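Local coordinates for protein aspartate aminotransferase (Plasmodium falciparum, PDB 3K7Y) that probably catalyses the reversible transfer of an amino group from L-aspartate to 2-oxoglutarate, giving oxaloacetate and L-glutamate, with pyridoxal 5'-phosphate as cofactor, at residues G353-V358 / N378-V383; H371-I376 / D392-K397. One frame throughout, in Å; residues are numbered along the deposited sequence.

Contact 1. Residues G353-V358 / N378-V383; sequences GLFSFV and NGRINV
The F355 ring is covered on one face by R380 and on the opposite face by L354, whose CB stands 4.2 Å above the ring plane over its centre. Ring and guanidinium are only 8° from parallel with centres 3.8 Å apart, which meets the criteria for a stacked cation-pi pair. The methylene part of R380 shares that face: CD lies 3.6 Å from the F355 centroid, close to the ring normal, as a CH-pi contact. A bend in the arginine chain (chi3 84°) lays NE and CZ back over the ring. At the ring edge, in plane, come the backbone atoms I381 C and N382 N; the F357 ring likewise turns an edge to R380 N.

F355, F357, R380 and N382 lie on one face of an antiparallel strand pair, its axes at 156°. S356 and I381 form the hydrogen-bonded pair: S356 N donates to I381 O at 2.9 Å, and the return bond is weak. Beyond it, V383 N reaches L354 O at 3.3 Å. V383 CG2 comes 3.8 Å from S356 OG, on the side of S356 and I381.

N185, a cofactor-binding residue, and the S35 carbonyl hold the guanidinium ends NH1 and NH2, while L354 touches Y216 and K249. Such an arginine-asparagine pair beside pyridoxal phosphate is characteristic of the aspartate aminotransferase active site, where the arginine of relatives receives the substrate α-carboxylate, a position R380 matches.

Contact 2. Residues H371-I376 / D392-K397; sequences HHIYII and DYIADK
A helix laid beside a short parallel strand pair brings H371-I376 and D392-K397 together, in a part of the aspartate aminotransferase fold away from the cofactor. Strand 373-374 pairs with strand 32-33, and helix 390-403 packs alongside, Y393 and I394 both touching I32; the helix also meets helix 304-335, through F328 against I394 and K331 and L332 against A395.

Across the segments no hydrogen bond forms, and the evidence is one of van der Waals fit. The main contact is between H371 and K397, whose CD sits 3.6 Å from the imidazole centroid and 20° off the ring normal, a CH-pi contact over one face. CD is displaced toward the rim, on the side of ND1, and K397 CE also comes 3.4 Å from H371 ND1. The lysine chain reaches the ring by bending at chi2 (-50°), which carries its methylenes across the imidazole obliquely.

Within the helix, K397 CG also lies 3.8 Å above the plane of the Y393 ring, one turn earlier, offset toward its rim. The lysine therefore meets two rings, one from each segment. Y393 brings its hydroxyl to the loop ahead of the strand: OH is 3.5 Å from H371 CB and 3.8 Å from H372 N. Deeper in, the apolar pair is loose, with I373 CD1 at 4.4 Å from I394 CG2.

Followed from the N terminus, the four segments come in the order 353-358, 371-376, 378-383, 392-397, so the contacts cross. Contact 1 closes a loop over 19 residues that carries the first segment of contact 2; contact 2 in turn closes one over 15 residues that includes 378-383. Their centres are 13 Å apart, and they meet directly where I375 CG1 packs 3.8 Å from R380 O. Helix 304-335 touches both, through S356, V358 and V383 in contact 1 and I394, A395 and D396 in contact 2. The residues around 32-34 are shared too: L34 makes a backbone hydrogen bond with N382 and touches I373. The cofactor-side strand pair is thereby tied to the C-terminal helix.

Contact 1. Residues G353-V358 / N378-V383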
loop_
_atom_site.group_PDB
_atom_site.type_symbol
_atom_site.label_atom_id
_atom_site.label_comp_id
_atom_site.label_asym_id
_atom_site.label_seq_id
_atom_site.Cartn_x
_atom_site.Cartn_y
_atom_site.Cartn_z
ATOM N N GLY A 353 -24.948 0.105 -12.752
ATOM C CA GLY A 353 -23.752 0.359 -11.957
ATOM C C GLY A 353 -23.976 1.586 -11.087
ATOM O O GLY A 353 -25.118 2.011 -10.863
ATOM N N LEU A 354 -22.877 2.171 -10.622
ATOM C CA LEU A 354 -22.911 3.330 -9.748
ATOM C C LEU A 354 -23.215 4.617 -10.530
ATOM O O LEU A 354 -23.685 5.610 -9.948
ATOM C CB LEU A 354 -21.551 3.442 -9.064
ATOM C CG LEU A 354 -21.420 3.610 -7.550
ATOM C CD1 LEU A 354 -20.184 2.893 -7.079
ATOM C CD2 LEU A 354 -21.365 5.079 -7.127
ATOM N N PHE A 355 -22.933 4.600 -11.838
ATOM C CA PHE A 355 -23.109 5.789 -12.682
ATOM C C PHE A 355 -24.132 5.640 -13.810
ATOM O O PHE A 355 -24.614 4.550 -14.104
ATOM C CB PHE A 355 -21.787 6.218 -13.342
ATOM C CG PHE A 355 -20.593 6.153 -12.448
ATOM C CD1 PHE A 355 -20.364 7.128 -11.499
ATOM C CD2 PHE A 355 -19.676 5.120 -12.583
ATOM C CE1 PHE A 355 -19.242 7.051 -10.680
ATOM C CE2 PHE A 355 -18.566 5.038 -11.776
ATOM C CZ PHE A 355 -18.346 5.995 -10.828
ATOM N N SER A 356 -24.447 6.764 -14.437
ATOM C CA SER A 356 -24.983 6.752 -15.787
ATOM C C SER A 356 -23.989 7.504 -16.668
ATOM O O SER A 356 -23.186 8.288 -16.160
ATOM C CB SER A 356 -26.375 7.382 -15.846
ATOM O OG SER A 356 -27.372 6.411 -15.585
ATOM N N PHE A 357 -24.025 7.240 -17.971
ATOM C CA PHE A 357 -23.086 7.830 -18.910
ATOM C C PHE A 357 -23.873 8.492 -20.037
ATOM O O PHE A 357 -24.506 7.804 -20.849
ATOM C CB PHE A 357 -22.159 6.742 -19.450
ATOM C CG PHE A 357 -21.032 7.250 -20.327
ATOM C CD1 PHE A 357 -20.242 8.326 -19.934
ATOM C CD2 PHE A 357 -20.729 6.601 -21.522
ATOM C CE1 PHE A 357 -19.197 8.773 -20.746
ATOM C CE2 PHE A 357 -19.688 7.037 -22.334
ATOM C CZ PHE A 357 -18.921 8.123 -21.949
ATOM N N VAL A 358 -23.848 9.826 -20.075
ATOM C CA VAL A 358 -24.606 10.592 -21.059
ATOM C C VAL A 358 -23.653 11.470 -21.881
ATOM O O VAL A 358 -23.448 12.640 -21.541
ATOM C CB VAL A 358 -25.687 11.476 -20.351
ATOM C CG1 VAL A 358 -26.581 12.229 -21.358
ATOM C CG2 VAL A 358 -26.540 10.638 -19.419
ATOM N N ASN A 378 -16.723 14.108 -19.261
ATOM C CA ASN A 378 -17.114 13.223 -20.371
ATOM C C ASN A 378 -18.598 12.809 -20.443
ATOM O O ASN A 378 -19.011 12.153 -21.411
ATOM C CB ASN A 378 -16.188 11.986 -20.445
ATOM C CG ASN A 378 -16.284 11.065 -19.209
ATOM O OD1 ASN A 378 -15.470 10.159 -19.053
ATOM N ND2 ASN A 378 -17.261 11.295 -18.344
ATOM N N GLY A 379 -19.379 13.190 -19.431
ATOM C CA GLY A 379 -20.763 12.782 -19.332
ATOM C C GLY A 379 -21.114 11.880 -18.153
ATOM O O GLY A 379 -22.288 11.765 -17.821
ATOM N N ARG A 380 -20.126 11.231 -17.523
ATOM C CA ARG A 380 -20.371 10.282 -16.404
ATOM C C ARG A 380 -21.098 10.910 -15.205
ATOM O O ARG A 380 -20.856 12.071 -14.847
ATOM C CB ARG A 380 -19.073 9.625 -15.928
ATOM C CG ARG A 380 -19.309 8.420 -15.016
ATOM C CD ARG A 380 -18.022 7.842 -14.422
ATOM N NE ARG A 380 -17.575 8.544 -13.215
ATOM C CZ ARG A 380 -16.499 8.214 -12.502
ATOM N NH1 ARG A 380 -15.733 7.182 -12.860
ATOM N NH2 ARG A 380 -16.186 8.915 -11.415
ATOM N N ILE A 381 -21.977 10.145 -14.566
ATOM C CA ILE A 381 -22.853 10.723 -13.552
ATOM C C ILE A 381 -23.067 9.828 -12.363
ATOM O O ILE A 381 -23.615 8.730 -12.490
ATOM C CB ILE A 381 -24.209 11.059 -14.155
ATOM C CG1 ILE A 381 -24.258 12.524 -14.550
ATOM C CG2 ILE A 381 -25.353 10.745 -13.203
ATOM C CD1 ILE A 381 -25.435 12.800 -15.438
ATOM N N ASN A 382 -22.655 10.318 -11.202
ATOM C CA ASN A 382 -22.899 9.618 -9.966
ATOM C C ASN A 382 -24.391 9.670 -9.629
ATOM O O ASN A 382 -24.901 10.692 -9.156
ATOM C CB ASN A 382 -22.053 10.201 -8.836
ATOM C CG ASN A 382 -21.935 9.261 -7.667
ATOM O OD1 ASN A 382 -21.881 8.051 -7.850
ATOM N ND2 ASN A 382 -21.903 9.808 -6.454
ATOM N N VAL A 383 -25.082 8.564 -9.896
ATOM C CA VAL A 383 -26.522 8.481 -9.717
ATOM C C VAL A 383 -26.873 8.480 -8.243
ATOM O O VAL A 383 -27.843 9.103 -7.839
ATOM C CB VAL A 383 -27.109 7.236 -10.418
ATOM C CG1 VAL A 383 -28.483 6.893 -9.866
ATOM C CG2 VAL A 383 -27.194 7.466 -11.919
#

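Contact 2. Residues H371-I376 / D392-K397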
loop_
_atom_site.group_PDB
_atom_site.type_symbol
_atom_site.label_atom_id
_atom_site.label_comp_id
_atom_site.label_asym_id
_atom_site.label_seq_id
_atom_site.Cartn_x
_atom_site.Cartn_y
_atom_site.Cartn_z
ATOM N N HIS A 371 -24.563 26.953 -12.190
ATOM C CA HIS A 371 -25.449 26.401 -11.182
ATOM C C HIS A 371 -24.562 25.438 -10.398
ATOM O O HIS A 371 -23.498 25.038 -10.876
ATOM C CB HIS A 371 -26.599 25.672 -11.858
ATOM C CG HIS A 371 -27.059 26.337 -13.114
ATOM N ND1 HIS A 371 -27.876 27.444 -13.104
ATOM C CD2 HIS A 371 -26.788 26.079 -14.415
ATOM C CE1 HIS A 371 -28.112 27.825 -14.346
ATOM N NE2 HIS A 371 -27.463 27.014 -15.161
ATOM N N HIS A 372 -24.954 25.053 -9.197
ATOM C CA HIS A 372 -23.934 24.482 -8.331
ATOM C C HIS A 372 -23.910 22.953 -8.345
ATOM O O HIS A 372 -23.876 22.284 -7.307
ATOM C CB HIS A 372 -23.972 25.163 -6.956
ATOM C CG HIS A 372 -23.882 26.657 -7.050
ATOM N ND1 HIS A 372 -24.991 27.476 -6.972
ATOM C CD2 HIS A 372 -22.828 27.473 -7.298
ATOM C CE1 HIS A 372 -24.620 28.736 -7.135
ATOM N NE2 HIS A 372 -23.311 28.762 -7.331
ATOM N N ILE A 373 -23.883 22.422 -9.568
ATOM C CA ILE A 373 -23.862 20.973 -9.805
ATOM C C ILE A 373 -22.620 20.485 -10.573
ATOM O O ILE A 373 -22.318 20.982 -11.664
ATOM C CB ILE A 373 -25.147 20.485 -10.519
ATOM C CG1 ILE A 373 -24.909 19.075 -11.073
ATOM C CG2 ILE A 373 -25.614 21.482 -11.581
ATOM C CD1 ILE A 373 -25.615 18.749 -12.364
ATOM N N TYR A 374 -21.923 19.499 -10.007
ATOM C CA TYR A 374 -20.660 19.008 -10.587
ATOM C C TYR A 374 -20.713 17.567 -11.123
ATOM O O TYR A 374 -21.281 16.668 -10.506
ATOM C CB TYR A 374 -19.469 19.227 -9.624
ATOM C CG TYR A 374 -19.460 20.611 -9.029
ATOM C CD1 TYR A 374 -20.028 20.852 -7.779
ATOM C CD2 TYR A 374 -18.923 21.690 -9.728
ATOM C CE1 TYR A 374 -20.048 22.137 -7.227
ATOM C CE2 TYR A 374 -18.938 22.992 -9.189
ATOM C CZ TYR A 374 -19.502 23.205 -7.937
ATOM O OH TYR A 374 -19.526 24.470 -7.377
ATOM N N ILE A 375 -20.068 17.385 -12.271
ATOM C CA ILE A 375 -20.265 16.254 -13.176
ATOM C C ILE A 375 -18.940 16.068 -13.924
ATOM O O ILE A 375 -18.243 17.043 -14.155
ATOM C CB ILE A 375 -21.401 16.615 -14.167
ATOM C CG1 ILE A 375 -21.344 15.798 -15.455
ATOM C CG2 ILE A 375 -21.304 18.097 -14.535
ATOM C CD1 ILE A 375 -21.820 16.560 -16.685
ATOM N N ILE A 376 -18.581 14.845 -14.299
ATOM C CA ILE A 376 -17.313 14.640 -15.011
ATOM C C ILE A 376 -17.346 15.184 -16.462
ATOM O O ILE A 376 -18.385 15.194 -17.123
ATOM C CB ILE A 376 -16.818 13.155 -14.957
ATOM C CG1 ILE A 376 -16.796 12.630 -13.515
ATOM C CG2 ILE A 376 -15.432 12.991 -15.595
ATOM C CD1 ILE A 376 -17.994 11.677 -13.173
ATOM N N ASP A 392 -35.744 17.622 -9.188
ATOM C CA ASP A 392 -36.229 18.841 -9.832
ATOM C C ASP A 392 -35.062 19.730 -10.202
ATOM O O ASP A 392 -34.765 19.902 -11.380
ATOM C CB ASP A 392 -37.244 19.602 -8.952
ATOM C CG ASP A 392 -37.478 21.074 -9.412
ATOM O OD1 ASP A 392 -37.966 21.887 -8.587
ATOM O OD2 ASP A 392 -37.179 21.425 -10.586
ATOM N N TYR A 393 -34.390 20.273 -9.194
ATOM C CA TYR A 393 -33.339 21.242 -9.446
ATOM C C TYR A 393 -32.395 20.750 -10.549
ATOM O O TYR A 393 -32.188 21.437 -11.557
ATOM C CB TYR A 393 -32.577 21.571 -8.166
ATOM C CG TYR A 393 -31.548 22.645 -8.375
ATOM C CD1 TYR A 393 -31.932 23.976 -8.559
ATOM C CD2 TYR A 393 -30.186 22.335 -8.417
ATOM C CE1 TYR A 393 -30.983 24.978 -8.766
ATOM C CE2 TYR A 393 -29.226 23.329 -8.620
ATOM C CZ TYR A 393 -29.628 24.647 -8.791
ATOM O OH TYR A 393 -28.689 25.638 -8.994
ATOM N N ILE A 394 -31.862 19.546 -10.367
ATOM C CA ILE A 394 -30.918 18.958 -11.305
ATOM C C ILE A 394 -31.491 18.895 -12.723
ATOM O O ILE A 394 -30.906 19.436 -13.669
ATOM C CB ILE A 394 -30.510 17.538 -10.862
ATOM C CG1 ILE A 394 -29.835 17.574 -9.494
ATOM C CG2 ILE A 394 -29.579 16.917 -11.879
ATOM C CD1 ILE A 394 -29.621 16.222 -8.888
ATOM N N ALA A 395 -32.638 18.232 -12.844
ATOM C CA ALA A 395 -33.241 17.918 -14.131
ATOM C C ALA A 395 -33.603 19.197 -14.855
ATOM O O ALA A 395 -33.341 19.333 -16.055
ATOM C CB ALA A 395 -34.463 17.028 -13.941
ATOM N N ASP A 396 -34.178 20.135 -14.110
ATOM C CA ASP A 396 -34.424 21.473 -14.608
ATOM C C ASP A 396 -33.147 22.080 -15.189
ATOM O O ASP A 396 -33.076 22.330 -16.388
ATOM C CB ASP A 396 -35.005 22.356 -13.503
ATOM C CG ASP A 396 -35.266 23.776 -13.959
ATOM O OD1 ASP A 396 -35.159 24.079 -15.171
ATOM O OD2 ASP A 396 -35.582 24.598 -13.084
ATOM N N LYS A 397 -32.134 22.283 -14.353
ATOM C CA LYS A 397 -30.904 22.938 -14.794
ATOM C C LYS A 397 -30.232 22.300 -16.019
ATOM O O LYS A 397 -29.618 23.007 -16.825
ATOM C CB LYS A 397 -29.909 23.070 -13.639
ATOM C CG LYS A 397 -30.289 24.119 -12.575
ATOM C CD LYS A 397 -30.637 25.472 -13.193
ATOM C CE LYS A 397 -31.047 26.490 -12.146
ATOM N NZ LYS A 397 -32.362 26.169 -11.522
#